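Local coordinates for protein cellulose 1,4-beta-cellobiosidase (Thermobifida fusca, PDB 4JJJ) that probably hydrolyses cellulose to cellobiose as a cellobiohydrolase, this chain being the family 48 glycoside hydrolase part of a longer secreted enzyme, at residues Gly325-Leu330 / Arg424-Leu428; Val419-Glu423 / Ala504-Thr508; Leu441-Val445 / Thr508-Tyr512; Ala334-Val338 / Trp352-Phe356. The protein carries 1 engineered substitution. All blocks are in the same frame, centred on the assembly; numbering follows the deposited sequence.

Interaction 1. Residues Gly325-Leu330 / Arg424-Leu428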
loop_
_atom_site.group_PDB
_atom_site.type_symbol
_atom_site.label_atom_id
_atom_site.label_comp_id
_atom_site.label_asym_id
_atom_site.label_seq_id
_atom_site.Cartn_x
_atom_site.Cartn_y
_atom_site.Cartn_z
ATOM N N GLY A 325 -2.598 0.153 9.508
ATOM C CA GLY A 325 -2.631 1.232 8.497
ATOM C C GLY A 325 -3.276 0.846 7.217
ATOM O O GLY A 325 -3.634 1.788 6.412
ATOM N N TYR A 326 -3.416 -0.442 6.947
ATOM C CA TYR A 326 -4.069 -0.969 5.738
ATOM C C TYR A 326 -5.562 -1.132 5.893
ATOM O O TYR A 326 -6.287 -1.268 4.945
ATOM C CB TYR A 326 -3.482 -2.316 5.269
ATOM C CG TYR A 326 -2.141 -2.204 4.578
ATOM C CD1 TYR A 326 -1.186 -1.279 4.909
ATOM C CD2 TYR A 326 -1.837 -3.196 3.651
ATOM C CE1 TYR A 326 0.025 -1.262 4.257
ATOM C CE2 TYR A 326 -0.637 -3.179 2.947
ATOM C CZ TYR A 326 0.267 -2.237 3.244
ATOM O OH TYR A 326 1.444 -2.202 2.526
ATOM N N GLN A 327 -6.040 -1.240 7.150
ATOM C CA GLN A 327 -7.427 -1.637 7.286
ATOM C C GLN A 327 -8.363 -0.569 6.763
ATOM O O GLN A 327 -8.024 0.618 6.826
ATOM C CB GLN A 327 -7.789 -1.997 8.738
ATOM C CG GLN A 327 -6.789 -2.966 9.425
ATOM C CD GLN A 327 -6.540 -4.216 8.558
ATOM O OE1 GLN A 327 -5.336 -4.446 8.171
ATOM N NE2 GLN A 327 -7.493 -4.862 8.143
ATOM N N ASN A 328 -9.526 -0.998 6.318
ATOM C CA ASN A 328 -10.418 -0.057 5.682
ATOM C C ASN A 328 -11.825 -0.432 6.023
ATOM O O ASN A 328 -12.506 -1.138 5.276
ATOM C CB ASN A 328 -10.197 -0.001 4.171
ATOM C CG ASN A 328 -10.774 1.233 3.560
ATOM O OD1 ASN A 328 -11.850 1.682 3.942
ATOM N ND2 ASN A 328 -10.037 1.843 2.616
ATOM N N VAL A 329 -12.226 0.111 7.170
ATOM C CA VAL A 329 -13.528 -0.270 7.680
ATOM C C VAL A 329 -14.640 0.342 6.809
ATOM O O VAL A 329 -15.793 -0.157 6.831
ATOM C CB VAL A 329 -13.669 0.132 9.123
ATOM C CG1 VAL A 329 -12.695 -0.718 9.953
ATOM C CG2 VAL A 329 -13.611 1.623 9.385
ATOM N N LEU A 330 -14.336 1.412 6.095
ATOM C CA LEU A 330 -15.326 2.023 5.197
ATOM C C LEU A 330 -15.524 1.165 3.982
ATOM O O LEU A 330 -16.683 0.855 3.656
ATOM C CB LEU A 330 -14.832 3.458 4.828
ATOM C CG LEU A 330 -15.738 4.401 4.047
ATOM C CD1 LEU A 330 -16.097 3.833 2.670
ATOM C CD2 LEU A 330 -17.024 4.712 4.822
ATOM N N ARG A 424 -10.496 6.577 7.554
ATOM C CA ARG A 424 -11.506 5.668 7.087
ATOM C C ARG A 424 -12.483 5.351 8.270
ATOM O O ARG A 424 -13.688 5.246 8.060
ATOM C CB ARG A 424 -10.881 4.380 6.600
ATOM C CG ARG A 424 -9.902 4.548 5.412
ATOM C CD ARG A 424 -8.874 3.448 5.449
ATOM N NE ARG A 424 -7.875 3.678 4.431
ATOM C CZ ARG A 424 -6.626 3.200 4.425
ATOM N NH1 ARG A 424 -6.258 2.414 5.370
ATOM N NH2 ARG A 424 -5.755 3.626 3.479
ATOM N N VAL A 425 -11.905 5.225 9.477
ATOM C CA VAL A 425 -12.721 5.049 10.701
ATOM C C VAL A 425 -13.625 6.265 10.894
ATOM O O VAL A 425 -14.807 6.102 11.235
ATOM C CB VAL A 425 -11.800 4.798 11.926
ATOM C CG1 VAL A 425 -12.630 4.635 13.201
ATOM C CG2 VAL A 425 -10.947 3.551 11.647
ATOM N N ALA A 426 -13.082 7.488 10.726
ATOM C CA ALA A 426 -13.872 8.677 10.833
ATOM C C ALA A 426 -14.929 8.745 9.781
ATOM O O ALA A 426 -16.050 9.281 10.050
ATOM C CB ALA A 426 -12.960 9.909 10.833
ATOM N N GLN A 427 -14.600 8.325 8.558
ATOM C CA GLN A 427 -15.592 8.348 7.499
ATOM C C GLN A 427 -16.776 7.376 7.863
ATOM O O GLN A 427 -17.931 7.751 7.690
ATOM C CB GLN A 427 -15.051 7.951 6.174
ATOM C CG GLN A 427 -14.197 9.016 5.478
ATOM C CD GLN A 427 -13.889 8.625 4.026
ATOM O OE1 GLN A 427 -14.155 7.560 3.524
ATOM N NE2 GLN A 427 -13.251 9.544 3.387
ATOM N N LEU A 428 -16.467 6.191 8.345
ATOM C CA LEU A 428 -17.523 5.291 8.802
ATOM C C LEU A 428 -18.387 5.950 9.842
ATOM O O LEU A 428 -19.651 5.867 9.788
ATOM C CB LEU A 428 -16.904 3.995 9.316
ATOM C CG LEU A 428 -17.891 3.023 9.886
ATOM C CD1 LEU A 428 -18.764 2.473 8.709
ATOM C CD2 LEU A 428 -17.149 1.882 10.604
#
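Arg424 of helix 416-432 reaches across to the carbonyls of Gly325 and Gln327, in the turn that leads into helix 329-337 of the (alpha/alpha)6 barrel of this family 48 hydrolase. With CG anti to its carbonyl carbon (chi1 -61°), the side chain runs extended from CG to NE along the turn. Its NH1 donates twice, to Gly325 O at 2.9 Å and to Gln327 O at 2.9 Å. Both oxygens lie at the guanidinium edge, somewhat tilted from its plane, and NH1 stands above each carbonyl plane; the N-H...O angles of 147° and 143° show bent bonds. Two bonds on one nitrogen should hold the group against rotation, while NH2 makes a weak hydrogen bond to Asn224, the engineered residue at the predicted nucleophile position. An alanine here would remove the nitrogen that makes both bonds and is likely to leave the two carbonyls without their partner and the turn less firmly tied to the helix beside the active site. Asn328 crosses the arginine chain at about a right angle, its amide nearly parallel to the guanidinium, and its ND2 lies 3.5 Å from Arg424 CD; ND2 bonds Gln231, while OD1 caps helix 329-337 at Ala331 N. Farther along, the packing is mainly apolar. Val329 sends CG2 toward the helix, 3.8 Å from Val425 CA. Leu330 lies against Gln427, whose OE1 is bonded by Trp235 and Gln231 and sits 3.6 Å from Leu330 CG. The same Val329 CG2 meets Leu428 CD2 at 3.8 Å.

Interaction 2. Residues Val419-Glu423 / Ala504-Thr508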
loop_
_atom_site.group_PDB
_atom_site.type_symbol
_atom_site.label_atom_id
_atom_site.label_comp_id
_atom_site.label_asym_id
_atom_site.label_seq_id
_atom_site.Cartn_x
_atom_site.Cartn_y
_atom_site.Cartn_z
ATOM N N VAL A 419 -3.197 8.170 10.242
ATOM C CA VAL A 419 -4.237 8.981 9.562
ATOM C C VAL A 419 -4.838 8.262 8.406
ATOM O O VAL A 419 -6.047 8.455 8.125
ATOM C CB VAL A 419 -3.740 10.390 9.286
ATOM C CG1 VAL A 419 -3.591 11.185 10.574
ATOM C CG2 VAL A 419 -2.451 10.437 8.501
ATOM N N TRP A 420 -4.108 7.479 7.675
ATOM C CA TRP A 420 -4.726 6.738 6.563
ATOM C C TRP A 420 -5.830 5.793 7.104
ATOM O O TRP A 420 -6.974 5.736 6.568
ATOM C CB TRP A 420 -3.728 6.021 5.751
ATOM C CG TRP A 420 -2.986 6.822 4.775
ATOM C CD1 TRP A 420 -3.228 8.084 4.385
ATOM C CD2 TRP A 420 -1.937 6.331 3.912
ATOM N NE1 TRP A 420 -2.359 8.436 3.400
ATOM C CE2 TRP A 420 -1.579 7.373 3.058
ATOM C CE3 TRP A 420 -1.301 5.092 3.799
ATOM C CZ2 TRP A 420 -0.622 7.231 2.075
ATOM C CZ3 TRP A 420 -0.324 4.930 2.808
ATOM C CH2 TRP A 420 -0.003 5.984 1.962
ATOM N N ASN A 421 -5.511 5.062 8.195
ATOM C CA ASN A 421 -6.527 4.209 8.823
ATOM C C ASN A 421 -7.628 5.020 9.478
ATOM O O ASN A 421 -8.839 4.829 9.200
ATOM C CB ASN A 421 -5.876 3.280 9.810
ATOM C CG ASN A 421 -6.870 2.705 10.769
ATOM O OD1 ASN A 421 -7.856 2.209 10.356
ATOM N ND2 ASN A 421 -6.449 2.556 12.034
ATOM N N MET A 422 -7.239 5.994 10.258
ATOM C CA MET A 422 -8.176 6.730 11.074
ATOM C C MET A 422 -9.160 7.489 10.245
ATOM O O MET A 422 -10.308 7.590 10.630
ATOM C CB MET A 422 -7.568 7.642 12.148
ATOM C CG MET A 422 -8.466 7.879 13.357
ATOM S SD MET A 422 -9.096 6.421 14.213
ATOM C CE MET A 422 -7.594 5.539 14.633
ATOM N N GLU A 423 -8.698 8.043 9.125
ATOM C CA GLU A 423 -9.662 8.772 8.210
ATOM C C GLU A 423 -10.817 7.848 7.757
ATOM O O GLU A 423 -11.960 8.289 7.708
ATOM C CB GLU A 423 -8.977 9.309 6.978
ATOM C CG GLU A 423 -9.837 10.325 6.234
ATOM C CD GLU A 423 -9.218 10.803 4.963
ATOM O OE1 GLU A 423 -8.034 11.201 5.017
ATOM O OE2 GLU A 423 -9.950 10.794 3.984
ATOM N N ALA A 504 -4.587 14.211 5.360
ATOM C CA ALA A 504 -5.314 13.097 5.910
ATOM C C ALA A 504 -5.681 13.384 7.364
ATOM O O ALA A 504 -6.767 12.989 7.835
ATOM C CB ALA A 504 -4.457 11.825 5.793
ATOM N N LEU A 505 -4.818 14.041 8.123
ATOM C CA LEU A 505 -5.119 14.402 9.497
ATOM C C LEU A 505 -6.300 15.402 9.513
ATOM O O LEU A 505 -7.250 15.229 10.272
ATOM C CB LEU A 505 -3.875 14.975 10.168
ATOM C CG LEU A 505 -4.078 15.471 11.602
ATOM C CD1 LEU A 505 -4.636 14.358 12.472
ATOM C CD2 LEU A 505 -2.760 16.046 12.101
ATOM N N ALA A 506 -6.261 16.396 8.656
ATOM C CA ALA A 506 -7.319 17.376 8.566
ATOM C C ALA A 506 -8.643 16.656 8.263
ATOM O O ALA A 506 -9.687 16.977 8.899
ATOM C CB ALA A 506 -7.065 18.373 7.517
ATOM N N LYS A 507 -8.658 15.699 7.309
ATOM C CA LYS A 507 -9.899 14.996 7.004
ATOM C C LYS A 507 -10.404 14.190 8.179
ATOM O O LYS A 507 -11.615 14.146 8.467
ATOM C CB LYS A 507 -9.737 14.184 5.774
ATOM C CG LYS A 507 -9.727 14.990 4.473
ATOM C CD LYS A 507 -9.670 14.130 3.268
ATOM C CE LYS A 507 -8.282 13.520 3.020
ATOM N NZ LYS A 507 -8.360 12.268 2.163
ATOM N N THR A 508 -9.493 13.454 8.796
ATOM C CA THR A 508 -9.884 12.640 9.912
ATOM C C THR A 508 -10.626 13.474 10.942
ATOM O O THR A 508 -11.698 13.077 11.438
ATOM C CB THR A 508 -8.606 12.016 10.615
ATOM O OG1 THR A 508 -7.987 11.163 9.680
ATOM C CG2 THR A 508 -8.950 11.131 11.756
#
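Glu423 leans from helix 416-432 onto helix 499-516, and its chain can be followed outward atom by atom. CB lies 3.4 Å from Thr508 OG1, which also comes near Glu423 N but at too poor an angle for a hydrogen bond. That hydroxyl is instead given to Ala504 O, one turn back in its own helix, which Thr508 N reaches from the opposite face of the carbonyl. Next, CG rests 3.9 Å from Lys507 CB. Because CG is anti to the backbone N (chi1 -166°) and the chain stays extended beyond it, the carboxylate is carried to the lysine ammonium. There OE2 accepts from Lys507 NZ at 2.8 Å through its syn lone pair, the strong half of a salt bridge; OE1 takes only a weak bond from the same nitrogen and lies 3.4 Å from Ala504 CA. The lysine bends at chi3 to bring NZ round, and NZ also serves Glu625 and Thr628 of helix 620-637, so a buried ammonium is shared between two carboxylates. The axes of the two segments run nearly parallel, 25° apart and 8.7 Å at closest approach, consistent with neighbouring inner helices of an (alpha/alpha)6 barrel, which run parallel to one another. Towards the helix starts the packing turns apolar: Val419 sets CG2 on Ala504 CB at 3.6 Å and CG1 beside Leu505. Ala504 CB also meets the indole edge of Trp420, 4.2 Å from CD1. This ring lines the glycan pocket, touches a bound glucose unit and hydrogen-bonds Glu625 through NE1.

Interaction 3. Residues Leu441-Val445 / Thr508-Tyr512. With CA (calcium ion), chain G.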
loop_
_atom_site.group_PDB
_atom_site.type_symbol
_atom_site.label_atom_id
_atom_site.label_comp_id
_atom_site.label_asym_id
_atom_site.label_seq_id
_atom_site.Cartn_x
_atom_site.Cartn_y
_atom_site.Cartn_z
ATOM N N LEU A 441 -12.056 6.616 17.892
ATOM C CA LEU A 441 -11.833 8.016 17.615
ATOM C C LEU A 441 -11.788 8.891 18.867
ATOM O O LEU A 441 -10.938 9.795 19.000
ATOM C CB LEU A 441 -12.969 8.477 16.727
ATOM C CG LEU A 441 -12.888 7.965 15.312
ATOM C CD1 LEU A 441 -14.247 8.053 14.613
ATOM C CD2 LEU A 441 -11.878 8.776 14.514
ATOM N N ASP A 442 -12.665 8.594 19.870
ATOM C CA ASP A 442 -12.693 9.440 21.044
ATOM C C ASP A 442 -11.374 9.377 21.807
ATOM O O ASP A 442 -11.075 10.354 22.527
ATOM C CB ASP A 442 -13.891 9.025 21.933
ATOM C CG ASP A 442 -15.257 9.544 21.414
ATOM O OD1 ASP A 442 -15.392 10.372 20.529
ATOM O OD2 ASP A 442 -16.235 9.000 22.017
ATOM N N LYS A 443 -10.668 8.251 21.745
ATOM C CA LYS A 443 -9.360 8.163 22.364
ATOM C C LYS A 443 -8.214 8.604 21.444
ATOM O O LYS A 443 -7.234 9.170 21.906
ATOM C CB LYS A 443 -9.198 6.740 22.839
ATOM C CG LYS A 443 -7.901 6.545 23.609
ATOM C CD LYS A 443 -7.751 5.205 24.322
ATOM C CE LYS A 443 -6.447 5.131 25.128
ATOM N NZ LYS A 443 -6.321 3.870 25.975
ATOM N N TRP A 444 -8.328 8.362 20.163
ATOM C CA TRP A 444 -7.243 8.739 19.233
ATOM C C TRP A 444 -7.153 10.201 18.947
ATOM O O TRP A 444 -6.065 10.757 18.852
ATOM C CB TRP A 444 -7.416 7.904 17.881
ATOM C CG TRP A 444 -6.356 8.097 16.883
ATOM C CD1 TRP A 444 -5.260 7.266 16.704
ATOM C CD2 TRP A 444 -6.250 9.119 15.912
ATOM N NE1 TRP A 444 -4.498 7.715 15.709
ATOM C CE2 TRP A 444 -5.033 8.887 15.209
ATOM C CE3 TRP A 444 -7.010 10.214 15.576
ATOM C CZ2 TRP A 444 -4.619 9.696 14.159
ATOM C CZ3 TRP A 444 -6.569 11.051 14.560
ATOM C CH2 TRP A 444 -5.415 10.794 13.874
ATOM N N VAL A 445 -8.313 10.836 18.744
ATOM C CA VAL A 445 -8.379 12.225 18.299
ATOM C C VAL A 445 -7.663 13.181 19.273
ATOM O O VAL A 445 -6.794 13.914 18.842
ATOM C CB VAL A 445 -9.822 12.651 17.951
ATOM C CG1 VAL A 445 -9.960 14.167 17.747
ATOM C CG2 VAL A 445 -10.283 11.962 16.675
ATOM N N THR A 508 -9.493 13.454 8.796
ATOM C CA THR A 508 -9.884 12.640 9.912
ATOM C C THR A 508 -10.626 13.474 10.942
ATOM O O THR A 508 -11.698 13.077 11.438
ATOM C CB THR A 508 -8.606 12.016 10.615
ATOM O OG1 THR A 508 -7.987 11.163 9.680
ATOM C CG2 THR A 508 -8.950 11.131 11.756
ATOM N N LEU A 509 -10.063 14.609 11.238
ATOM C CA LEU A 509 -10.626 15.530 12.224
ATOM C C LEU A 509 -11.989 16.127 11.777
ATOM O O LEU A 509 -12.901 16.242 12.585
ATOM C CB LEU A 509 -9.614 16.658 12.545
ATOM C CG LEU A 509 -8.333 16.145 13.282
ATOM C CD1 LEU A 509 -7.308 17.231 13.423
ATOM C CD2 LEU A 509 -8.671 15.573 14.624
ATOM N N MET A 510 -12.103 16.443 10.516
ATOM C CA MET A 510 -13.355 16.994 9.963
ATOM C C MET A 510 -14.491 15.971 10.013
ATOM O O MET A 510 -15.587 16.343 10.466
ATOM C CB MET A 510 -13.131 17.473 8.538
ATOM C CG MET A 510 -12.436 18.856 8.508
ATOM S SD MET A 510 -12.440 19.575 6.857
ATOM C CE MET A 510 -11.552 18.377 5.858
ATOM N N TYR A 511 -14.262 14.747 9.545
ATOM C CA TYR A 511 -15.329 13.711 9.575
ATOM C C TYR A 511 -15.756 13.501 10.988
ATOM O O TYR A 511 -16.976 13.339 11.312
ATOM C CB TYR A 511 -14.857 12.424 8.874
ATOM C CG TYR A 511 -14.799 12.530 7.384
ATOM C CD1 TYR A 511 -13.589 12.597 6.738
ATOM C CD2 TYR A 511 -15.952 12.482 6.611
ATOM C CE1 TYR A 511 -13.571 12.660 5.348
ATOM C CE2 TYR A 511 -15.970 12.563 5.245
ATOM C CZ TYR A 511 -14.781 12.697 4.580
ATOM O OH TYR A 511 -14.661 12.722 3.222
ATOM N N TYR A 512 -14.772 13.383 11.902
ATOM C CA TYR A 512 -15.099 13.192 13.309
ATOM C C TYR A 512 -15.877 14.357 13.908
ATOM O O TYR A 512 -16.866 14.160 14.641
ATOM C CB TYR A 512 -13.817 13.019 14.093
ATOM C CG TYR A 512 -14.016 12.933 15.604
ATOM C CD1 TYR A 512 -14.580 11.790 16.219
ATOM C CD2 TYR A 512 -13.575 13.971 16.388
ATOM C CE1 TYR A 512 -14.731 11.713 17.640
ATOM C CE2 TYR A 512 -13.766 13.908 17.784
ATOM C CZ TYR A 512 -14.300 12.783 18.364
ATOM O OH TYR A 512 -14.369 12.722 19.707
HETATM CA CA CA G . -18.221 10.038 21.945
HETATM O O HOH W 1 -17.874 11.261 19.889
HETATM O O HOH W 2 -19.021 12.245 21.625
HETATM O O HOH W 3 -19.307 10.364 23.842
#
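Tyr512 carries the contact between helices 435-450 and 499-516, wedged among Leu441, Asp442 and Val445. The tight part is apolar. Val445 lays CG2 over one face of the phenol ring in a CH-pi contact, 4.0 Å from the centroid and 15° off the normal, displaced toward the rim. Its other methyl, CG1, which is anti to the backbone N, bridges Tyr512 CE2 and Leu509 CD2, the latter at 3.7 Å. Leu441 runs alongside the ring, pointing the other way, with CB 3.7 Å from Tyr512 CD1. Farther in, Trp444 CZ3 meets Thr508 CG2 at 3.7 Å, while the indole NE1 donates to Gln418 OE1. In the (alpha/alpha)6 barrel of this enzyme these two helices run roughly antiparallel, 140° between the short axes, and 11.6 Å separates them at closest approach; large side chains bridge that spacing. The partly exposed Asp442 makes the looser, water-bearing side. Tyr512 OH donates to Asp442 OD1 at 2.7 Å, arriving on the anti side and 26° out of the carboxylate plane, with ring and carboxylate steeply inclined to each other. The other oxygen, OD2, binds a calcium ion at 2.2 Å, and Glu438 shares that ion along with three waters. One of the waters donates back to OD1, so the tyrosine and the water together probably fix the carboxylate's rotation and keep OD2 turned to the calcium.

Interaction 4. Residues Ala334-Val338 / Trp352-Phe356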
loop_
_atom_site.group_PDB
_atom_site.type_symbol
_atom_site.label_atom_id
_atom_site.label_comp_id
_atom_site.label_asym_id
_atom_site.label_seq_id
_atom_site.Cartn_x
_atom_site.Cartn_y
_atom_site.Cartn_z
ATOM N N ALA A 334 -18.924 -0.905 3.020
ATOM C CA ALA A 334 -19.521 -0.774 1.660
ATOM C C ALA A 334 -19.740 -2.142 1.054
ATOM O O ALA A 334 -20.857 -2.406 0.499
ATOM C CB ALA A 334 -18.715 0.122 0.732
ATOM N N LEU A 335 -18.722 -2.940 1.054
ATOM C CA LEU A 335 -18.765 -4.274 0.382
ATOM C C LEU A 335 -19.761 -5.211 1.066
ATOM O O LEU A 335 -20.358 -6.085 0.409
ATOM C CB LEU A 335 -17.402 -4.907 0.265
ATOM C CG LEU A 335 -16.440 -4.240 -0.687
ATOM C CD1 LEU A 335 -15.016 -4.664 -0.339
ATOM C CD2 LEU A 335 -16.772 -4.583 -2.160
ATOM N N SER A 336 -19.904 -5.073 2.357
ATOM C CA SER A 336 -20.841 -5.914 3.144
ATOM C C SER A 336 -22.279 -5.404 3.157
ATOM O O SER A 336 -23.208 -6.226 3.169
ATOM C CB SER A 336 -20.338 -6.186 4.546
ATOM O OG SER A 336 -20.219 -5.062 5.358
ATOM N N GLN A 337 -22.492 -4.096 3.104
ATOM C CA GLN A 337 -23.827 -3.524 3.339
ATOM C C GLN A 337 -24.469 -2.604 2.318
ATOM O O GLN A 337 -25.655 -2.279 2.469
ATOM C CB GLN A 337 -23.822 -2.737 4.632
ATOM C CG GLN A 337 -23.702 -3.636 5.824
ATOM C CD GLN A 337 -24.075 -2.935 7.158
ATOM O OE1 GLN A 337 -25.011 -2.118 7.223
ATOM N NE2 GLN A 337 -23.344 -3.236 8.186
ATOM N N VAL A 338 -23.733 -2.217 1.279
ATOM C CA VAL A 338 -24.264 -1.320 0.232
ATOM C C VAL A 338 -24.537 -2.107 -1.006
ATOM O O VAL A 338 -23.656 -2.751 -1.613
ATOM C CB VAL A 338 -23.235 -0.238 -0.073
ATOM C CG1 VAL A 338 -23.732 0.633 -1.171
ATOM C CG2 VAL A 338 -22.998 0.624 1.156
ATOM N N TRP A 352 -16.929 -10.283 3.653
ATOM C CA TRP A 352 -16.717 -8.837 3.946
ATOM C C TRP A 352 -17.457 -8.430 5.201
ATOM O O TRP A 352 -16.972 -7.584 5.935
ATOM C CB TRP A 352 -17.060 -7.995 2.751
ATOM C CG TRP A 352 -15.881 -7.938 1.801
ATOM C CD1 TRP A 352 -15.724 -8.621 0.610
ATOM C CD2 TRP A 352 -14.688 -7.263 2.019
ATOM N NE1 TRP A 352 -14.503 -8.323 0.055
ATOM C CE2 TRP A 352 -13.871 -7.456 0.907
ATOM C CE3 TRP A 352 -14.233 -6.417 3.051
ATOM C CZ2 TRP A 352 -12.635 -6.866 0.807
ATOM C CZ3 TRP A 352 -13.027 -5.790 2.915
ATOM C CH2 TRP A 352 -12.217 -6.021 1.804
ATOM N N ALA A 353 -18.638 -9.056 5.506
ATOM C CA ALA A 353 -19.312 -8.720 6.776
ATOM C C ALA A 353 -18.476 -9.227 7.978
ATOM O O ALA A 353 -18.271 -8.500 8.992
ATOM C CB ALA A 353 -20.682 -9.291 6.805
ATOM N N THR A 354 -17.873 -10.390 7.809
ATOM C CA THR A 354 -16.968 -10.912 8.864
ATOM C C THR A 354 -15.744 -10.003 8.998
ATOM O O THR A 354 -15.384 -9.647 10.097
ATOM C CB THR A 354 -16.567 -12.330 8.536
ATOM O OG1 THR A 354 -17.739 -13.131 8.417
ATOM C CG2 THR A 354 -15.686 -12.882 9.571
ATOM N N SER A 355 -15.200 -9.632 7.881
ATOM C CA SER A 355 -14.021 -8.702 7.875
ATOM C C SER A 355 -14.315 -7.319 8.488
ATOM O O SER A 355 -13.481 -6.774 9.199
ATOM C CB SER A 355 -13.441 -8.526 6.455
ATOM O OG SER A 355 -12.213 -7.803 6.458
ATOM N N PHE A 356 -15.485 -6.739 8.170
ATOM C CA PHE A 356 -15.892 -5.462 8.740
ATOM C C PHE A 356 -15.775 -5.518 10.270
ATOM O O PHE A 356 -15.161 -4.658 10.929
ATOM C CB PHE A 356 -17.269 -5.110 8.244
ATOM C CG PHE A 356 -17.871 -3.844 8.798
ATOM C CD1 PHE A 356 -17.158 -2.673 8.850
ATOM C CD2 PHE A 356 -19.191 -3.781 9.216
ATOM C CE1 PHE A 356 -17.707 -1.497 9.324
ATOM C CE2 PHE A 356 -19.774 -2.629 9.668
ATOM C CZ PHE A 356 -19.033 -1.467 9.733
#
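Leu335 of helix 329-337 sits on the indole of Trp352 from helix 348-365, joining two consecutive helices of the (alpha/alpha)6 barrel across the loop between them. The leading interaction is CH-pi: Leu335 CD1 lies over the centre of the six-membered ring, 3.4 Å from its centroid and 16° off the normal. Its closest ring atom is Trp352 CE2, at 3.3 Å, so the methyl is seated very snugly. With CG anti to the carbonyl carbon (chi1 -69°), the leucine lies along the indole, so that CB also rests on it, 3.7 Å from Trp352 CG. The NE1 of the ring is engaged by Gly260 O, a hydrogen bond that should hold the indole in its orientation. A serine in place of Trp352 would remove the aromatic face and is likely to leave Leu335 facing a gap, with Gly260 O deprived of its donor. Small-residue packing brings the backbones together: the CA atoms of Ser336 and Ala353 are 4.8 Å apart, and Ser336 CB lies 3.5 Å from Ala353 N. Polar groups take part only by van der Waals contact, since no hydrogen bond crosses between the segments. At the exposed margin Gln337, in the conformer modelled, brings NE2 near the Phe356 ring, its amide plane steeply inclined to it. Ser336 OG turns back to Ala332 O in its own helix and passes 4.1 Å from Phe356 CB.

From the N terminus, the chain first passes residues 325-330, whose partner at 424-428 closes a loop of 93 residues. Interaction 4 is nested inside that loop, closing a short connection between helices 329-337 and 348-365; it touches interaction 1 where Phe356 CE1 meets Leu428 CD2 at 3.7 Å. Interaction 2 starts at 419-423, before interaction 1 has closed, so the two cross, both using helix 416-432. Interaction 3 opens later, on helix 435-450, and ends with interaction 2 on helix 499-516, where they share Thr508. Helix 416-432 thus links the turn near the active site to helix 499-516, while interaction 4, on helices 329-337 and 348-365, touches neither interaction 2 nor interaction 3.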